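Local coordinates for GCN5-related N-acetyltransferase (Anabaena variabilis, PDB 2OZG), which binds coenzyme A and, as a member of the GNAT family, probably transfers acetyl groups to amines, perhaps those of aminoglycosides, at residues 70-82 with 104-118. Residues are numbered along the deposited sequence; the frame is centred on the assembly and turned at random.
With ACT (acetate ion), chain B.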
loop_
_atom_site.group_PDB
_atom_site.type_symbol
_atom_site.label_atom_id
_atom_site.label_comp_id
_atom_site.label_asym_id
_atom_site.label_seq_id
_atom_site.Cartn_x
_atom_site.Cartn_y
_atom_site.Cartn_z
ATOM N N GLN A 70 -32.818 -26.012 -4.707
ATOM C CA GLN A 70 -32.569 -24.872 -3.832
ATOM C C GLN A 70 -33.652 -24.873 -2.749
ATOM O O GLN A 70 -34.830 -25.079 -3.052
ATOM C CB GLN A 70 -32.630 -23.557 -4.615
ATOM C CG GLN A 70 -31.913 -22.455 -3.919
ATOM C CD GLN A 70 -31.674 -21.262 -4.741
ATOM O OE1 GLN A 70 -32.413 -20.983 -5.687
ATOM N NE2 GLN A 70 -30.686 -20.435 -4.313
ATOM N N TRP A 71 -33.245 -24.630 -1.501
ATOM C CA TRP A 71 -34.188 -24.631 -0.386
ATOM C C TRP A 71 -34.851 -23.251 -0.132
ATOM O O TRP A 71 -34.176 -22.328 0.300
ATOM C CB TRP A 71 -33.495 -25.167 0.856
ATOM C CG TRP A 71 -33.023 -26.586 0.717
ATOM C CD1 TRP A 71 -31.768 -26.980 0.325
ATOM C CD2 TRP A 71 -33.755 -27.798 0.959
ATOM N NE1 TRP A 71 -31.684 -28.326 0.297
ATOM C CE2 TRP A 71 -32.882 -28.867 0.675
ATOM C CE3 TRP A 71 -35.044 -28.088 1.408
ATOM C CZ2 TRP A 71 -33.258 -30.218 0.849
ATOM C CZ3 TRP A 71 -35.429 -29.405 1.511
ATOM C CH2 TRP A 71 -34.549 -30.450 1.256
ATOM N N TRP A 72 -36.161 -23.132 -0.399
ATOM C CA TRP A 72 -36.911 -21.880 -0.205
ATOM C C TRP A 72 -38.075 -22.195 0.739
ATOM O O TRP A 72 -38.905 -23.069 0.442
ATOM C CB TRP A 72 -37.451 -21.324 -1.550
ATOM C CG TRP A 72 -36.349 -20.923 -2.543
ATOM C CD1 TRP A 72 -35.913 -21.616 -3.670
ATOM C CD2 TRP A 72 -35.478 -19.803 -2.395
ATOM N NE1 TRP A 72 -34.878 -20.903 -4.274
ATOM C CE2 TRP A 72 -34.597 -19.800 -3.488
ATOM C CE3 TRP A 72 -35.426 -18.739 -1.462
ATOM C CZ2 TRP A 72 -33.642 -18.810 -3.646
ATOM C CZ3 TRP A 72 -34.474 -17.802 -1.589
ATOM C CH2 TRP A 72 -33.589 -17.824 -2.671
ATOM N N GLY A 73 -38.122 -21.483 1.849
ATOM C CA GLY A 73 -39.102 -21.665 2.872
ATOM C C GLY A 73 -39.110 -23.120 3.354
ATOM O O GLY A 73 -40.143 -23.645 3.708
ATOM N N GLY A 74 -37.960 -23.765 3.293
ATOM C CA GLY A 74 -37.803 -25.114 3.773
ATOM C C GLY A 74 -38.257 -26.223 2.874
ATOM O O GLY A 74 -38.330 -27.358 3.326
ATOM N N GLN A 75 -38.568 -25.903 1.621
ATOM C CA GLN A 75 -38.964 -26.885 0.630
ATOM C C GLN A 75 -37.920 -26.868 -0.461
ATOM O O GLN A 75 -37.374 -25.818 -0.789
ATOM C CB GLN A 75 -40.303 -26.489 0.033
ATOM C CG GLN A 75 -41.470 -26.515 1.034
ATOM C CD GLN A 75 -41.730 -27.885 1.608
ATOM O OE1 GLN A 75 -41.804 -28.887 0.885
ATOM N NE2 GLN A 75 -41.854 -27.942 2.910
ATOM N N ARG A 76 -37.617 -28.027 -1.010
ATOM C CA ARG A 76 -36.655 -28.088 -2.077
ATOM C C ARG A 76 -37.366 -27.759 -3.397
ATOM O O ARG A 76 -38.265 -28.477 -3.801
ATOM C CB ARG A 76 -36.072 -29.473 -2.205
ATOM C CG ARG A 76 -34.975 -29.573 -3.222
ATOM C CD ARG A 76 -34.852 -31.042 -3.621
ATOM N NE ARG A 76 -33.802 -31.302 -4.604
ATOM C CZ ARG A 76 -33.963 -31.323 -5.927
ATOM N NH1 ARG A 76 -35.142 -31.155 -6.492
ATOM N NH2 ARG A 76 -32.925 -31.604 -6.691
ATOM N N VAL A 77 -36.921 -26.706 -4.071
ATOM C CA VAL A 77 -37.447 -26.351 -5.357
ATOM C C VAL A 77 -36.415 -26.762 -6.409
ATOM O O VAL A 77 -35.239 -26.389 -6.273
ATOM C CB VAL A 77 -37.617 -24.844 -5.428
ATOM C CG1 VAL A 77 -38.265 -24.430 -6.713
ATOM C CG2 VAL A 77 -38.414 -24.339 -4.199
ATOM N N PRO A 78 -36.804 -27.579 -7.411
ATOM C CA PRO A 78 -35.845 -27.891 -8.476
ATOM C C PRO A 78 -35.287 -26.619 -9.085
ATOM O O PRO A 78 -36.025 -25.669 -9.331
ATOM C CB PRO A 78 -36.671 -28.655 -9.492
ATOM C CG PRO A 78 -37.812 -29.242 -8.723
ATOM C CD PRO A 78 -38.091 -28.249 -7.642
HETATM N N MSE A 79 -33.986 -26.618 -9.323
HETATM C CA MSE A 79 -33.266 -25.413 -9.754
HETATM C C MSE A 79 -32.165 -25.768 -10.691
HETATM O O MSE A 79 -31.469 -26.771 -10.467
HETATM C CB MSE A 79 -32.649 -24.776 -8.516
HETATM C CG MSE A 79 -32.103 -23.360 -8.617
HETATM SE SE MSE A 79 -30.267 -23.416 -9.160
HETATM C CE MSE A 79 -29.534 -23.315 -7.472
ATOM N N ALA A 80 -32.013 -24.974 -11.755
ATOM C CA ALA A 80 -30.929 -25.186 -12.696
ATOM C C ALA A 80 -29.886 -24.059 -12.551
ATOM O O ALA A 80 -30.175 -22.880 -12.806
ATOM C CB ALA A 80 -31.443 -25.285 -14.106
ATOM N N GLY A 81 -28.702 -24.449 -12.069
ATOM C CA GLY A 81 -27.603 -23.538 -11.852
ATOM C C GLY A 81 -26.940 -23.324 -13.184
ATOM O O GLY A 81 -26.828 -24.263 -13.976
ATOM N N ILE A 82 -26.614 -22.073 -13.492
ATOM C CA ILE A 82 -25.892 -21.776 -14.744
ATOM C C ILE A 82 -24.444 -21.471 -14.377
ATOM O O ILE A 82 -24.198 -20.572 -13.594
ATOM C CB ILE A 82 -26.532 -20.635 -15.539
ATOM C CG1 ILE A 82 -28.007 -20.912 -15.830
ATOM C CG2 ILE A 82 -25.771 -20.358 -16.866
ATOM C CD1 ILE A 82 -28.217 -22.073 -16.652
ATOM N N THR A 104 -30.886 -21.705 -23.451
ATOM C CA THR A 104 -30.737 -22.401 -22.198
ATOM C C THR A 104 -31.991 -22.315 -21.332
ATOM O O THR A 104 -32.447 -23.318 -20.800
ATOM C CB THR A 104 -29.524 -21.794 -21.409
ATOM O OG1 THR A 104 -28.349 -21.942 -22.204
ATOM C CG2 THR A 104 -29.310 -22.481 -20.100
ATOM N N LEU A 105 -32.539 -21.115 -21.162
ATOM C CA LEU A 105 -33.774 -20.950 -20.417
ATOM C C LEU A 105 -34.928 -21.755 -21.008
ATOM O O LEU A 105 -35.709 -22.377 -20.285
ATOM C CB LEU A 105 -34.148 -19.468 -20.323
ATOM C CG LEU A 105 -33.374 -18.643 -19.334
ATOM C CD1 LEU A 105 -33.763 -17.154 -19.485
ATOM C CD2 LEU A 105 -33.664 -19.107 -17.927
ATOM N N GLN A 106 -35.040 -21.754 -22.326
ATOM C CA GLN A 106 -36.051 -22.537 -23.002
ATOM C C GLN A 106 -35.848 -24.004 -22.690
ATOM O O GLN A 106 -36.819 -24.723 -22.457
ATOM C CB GLN A 106 -36.016 -22.294 -24.507
ATOM C CG GLN A 106 -36.857 -23.282 -25.361
ATOM C CD GLN A 106 -38.396 -23.229 -25.100
ATOM O OE1 GLN A 106 -38.916 -22.388 -24.337
ATOM N NE2 GLN A 106 -39.121 -24.129 -25.764
ATOM N N GLU A 107 -34.599 -24.468 -22.670
ATOM C CA GLU A 107 -34.375 -25.878 -22.328
ATOM C C GLU A 107 -34.787 -26.167 -20.881
ATOM O O GLU A 107 -35.430 -27.153 -20.585
ATOM C CB GLU A 107 -32.912 -26.260 -22.538
ATOM C CG GLU A 107 -32.635 -27.667 -22.121
ATOM C CD GLU A 107 -31.212 -28.109 -22.382
ATOM O OE1 GLU A 107 -30.426 -27.385 -23.065
ATOM O OE2 GLU A 107 -30.886 -29.201 -21.883
ATOM N N ILE A 108 -34.413 -25.296 -19.958
ATOM C CA ILE A 108 -34.750 -25.505 -18.547
ATOM C C ILE A 108 -36.284 -25.584 -18.386
ATOM O O ILE A 108 -36.829 -26.479 -17.691
ATOM C CB ILE A 108 -34.121 -24.387 -17.702
ATOM C CG1 ILE A 108 -32.584 -24.496 -17.787
ATOM C CG2 ILE A 108 -34.580 -24.453 -16.253
ATOM C CD1 ILE A 108 -31.854 -23.245 -17.313
ATOM N N SER A 109 -36.975 -24.707 -19.102
ATOM C CA SER A 109 -38.393 -24.668 -19.057
ATOM C C SER A 109 -38.976 -26.005 -19.556
ATOM O O SER A 109 -39.907 -26.526 -18.960
ATOM C CB SER A 109 -38.952 -23.483 -19.853
ATOM O OG SER A 109 -39.072 -23.824 -21.221
ATOM N N GLU A 110 -38.421 -26.548 -20.640
ATOM C CA GLU A 110 -38.895 -27.809 -21.198
ATOM C C GLU A 110 -38.647 -28.976 -20.281
ATOM O O GLU A 110 -39.206 -30.046 -20.492
ATOM C CB GLU A 110 -38.218 -28.098 -22.542
ATOM C CG GLU A 110 -38.643 -27.133 -23.655
ATOM C CD GLU A 110 -37.743 -27.218 -24.883
ATOM O OE1 GLU A 110 -36.603 -27.771 -24.768
ATOM O OE2 GLU A 110 -38.163 -26.694 -25.949
ATOM N N GLN A 111 -37.792 -28.788 -19.280
ATOM C CA GLN A 111 -37.490 -29.839 -18.321
ATOM C C GLN A 111 -38.309 -29.681 -17.055
ATOM O O GLN A 111 -38.153 -30.464 -16.122
ATOM C CB GLN A 111 -35.992 -29.850 -17.994
ATOM C CG GLN A 111 -35.080 -30.222 -19.128
ATOM C CD GLN A 111 -35.422 -31.565 -19.789
ATOM O OE1 GLN A 111 -35.529 -31.648 -21.016
ATOM N NE2 GLN A 111 -35.655 -32.594 -18.979
ATOM N N ASP A 112 -39.182 -28.669 -17.031
ATOM C CA ASP A 112 -40.028 -28.366 -15.894
ATOM C C ASP A 112 -39.236 -27.988 -14.637
ATOM O O ASP A 112 -39.624 -28.259 -13.515
ATOM C CB ASP A 112 -41.009 -29.487 -15.626
ATOM C CG ASP A 112 -41.955 -29.719 -16.804
ATOM O OD1 ASP A 112 -42.341 -28.722 -17.470
ATOM O OD2 ASP A 112 -42.286 -30.893 -17.072
ATOM N N ILE A 113 -38.122 -27.328 -14.835
ATOM C CA ILE A 113 -37.363 -26.835 -13.711
ATOM C C ILE A 113 -37.823 -25.374 -13.591
ATOM O O ILE A 113 -37.695 -24.616 -14.538
ATOM C CB ILE A 113 -35.874 -26.980 -13.965
ATOM C CG1 ILE A 113 -35.479 -28.452 -13.826
ATOM C CG2 ILE A 113 -35.131 -26.114 -12.969
ATOM C CD1 ILE A 113 -34.183 -28.785 -14.498
ATOM N N PRO A 114 -38.454 -25.011 -12.460
ATOM C CA PRO A 114 -39.078 -23.702 -12.334
ATOM C C PRO A 114 -38.264 -22.491 -12.038
ATOM O O PRO A 114 -38.824 -21.381 -12.158
ATOM C CB PRO A 114 -40.029 -23.899 -11.157
ATOM C CG PRO A 114 -39.343 -24.860 -10.311
ATOM C CD PRO A 114 -38.651 -25.813 -11.238
ATOM N N ILE A 115 -37.025 -22.671 -11.540
ATOM C CA ILE A 115 -36.112 -21.557 -11.242
ATOM C C ILE A 115 -34.684 -21.882 -11.681
ATOM O O ILE A 115 -34.336 -23.049 -11.905
ATOM C CB ILE A 115 -36.092 -21.168 -9.780
ATOM C CG1 ILE A 115 -35.809 -22.395 -8.931
ATOM C CG2 ILE A 115 -37.467 -20.587 -9.337
ATOM C CD1 ILE A 115 -35.463 -22.053 -7.503
ATOM N N SER A 116 -33.895 -20.834 -11.864
ATOM C CA SER A 116 -32.507 -20.940 -12.308
ATOM C C SER A 116 -31.747 -19.833 -11.579
ATOM O O SER A 116 -32.274 -18.756 -11.368
ATOM C CB SER A 116 -32.372 -20.768 -13.811
ATOM O OG SER A 116 -31.004 -20.793 -14.285
ATOM N N VAL A 117 -30.525 -20.139 -11.184
ATOM C CA VAL A 117 -29.669 -19.229 -10.436
ATOM C C VAL A 117 -28.242 -19.204 -11.058
ATOM O O VAL A 117 -27.780 -20.225 -11.613
ATOM C CB VAL A 117 -29.587 -19.695 -8.959
ATOM C CG1 VAL A 117 -28.451 -18.945 -8.133
ATOM C CG2 VAL A 117 -30.929 -19.539 -8.306
ATOM N N LEU A 118 -27.569 -18.060 -10.914
ATOM C CA LEU A 118 -26.208 -17.825 -11.392
ATOM C C LEU A 118 -25.610 -16.603 -10.718
ATOM O O LEU A 118 -26.317 -15.728 -10.206
ATOM C CB LEU A 118 -26.176 -17.641 -12.936
ATOM C CG LEU A 118 -27.047 -16.560 -13.595
ATOM C CD1 LEU A 118 -26.457 -15.179 -13.465
ATOM C CD2 LEU A 118 -27.204 -16.884 -15.060
HETATM C C ACT B . -33.800 -31.799 -10.026
HETATM O O ACT B . -34.911 -31.975 -9.395
HETATM O OXT ACT B . -32.839 -32.597 -9.769
HETATM C CH3 ACT B . -33.590 -30.698 -11.043
#
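A buried parallel strand pairing sets Ala80 beside Ser116 and Gly81 beside Val117, while Ala80 and Ile82 pack against helix 96-110, closing the beta-alpha-beta unit of the GNAT domain in which strand 75-87 leads through the helix into strand 115-118. Ala80 N donates to Ile115 O at 3.0 Å, and Ile82 N, the next donor, meets Val117 O at 2.9 Å, nearly in line with the carbonyl. Ala80 O takes two donors: Val117 N, which comes from above the carbonyl plane, and Ser116 OG, closer at 2.7 Å. The hydroxyl is carried there because Ser116 OG stands opposite its own backbone N (chi1 177°); it is also hydrogen-bonded to Tyr131 OH.

On the helix-facing side, Ala80 CB lies 3.8 Å from Ile108 CD1, with Ile113 CG2 close by. Ile82 CD1 and Thr104 CG2 meet tip to tip at 3.6 Å. A Schellman motif at Asp112 ends the helix and turns the chain back toward Pro78.

The other face is filled by Met79, Ile115 and Val117. Met79, present as selenomethionine, bends so that SE lies 3.8 Å from Val117 CB. Ile115 holds CG1 between its backbone N and carbonyl carbon (chi1 53°), sending CD1 to Met79 CG, Val77 CG1 and the indole of Trp72, whose NE1 donates a hydrogen bond to Gln70 OE1.

Ser116 OG adds one side-chain hydrogen bond to the backbone pairing at Ala80 O, whereas the buried Pro78 O has no hydrogen-bond partner and lies against Pro114 CD (3.2 Å). The cross-strand hydrogen bonds thus lie at Ala80-Ile82, a few residues before CoA-binding Val85, while toward Pro78 apolar packing with Ile113, Pro114 and Ile115 makes the contact.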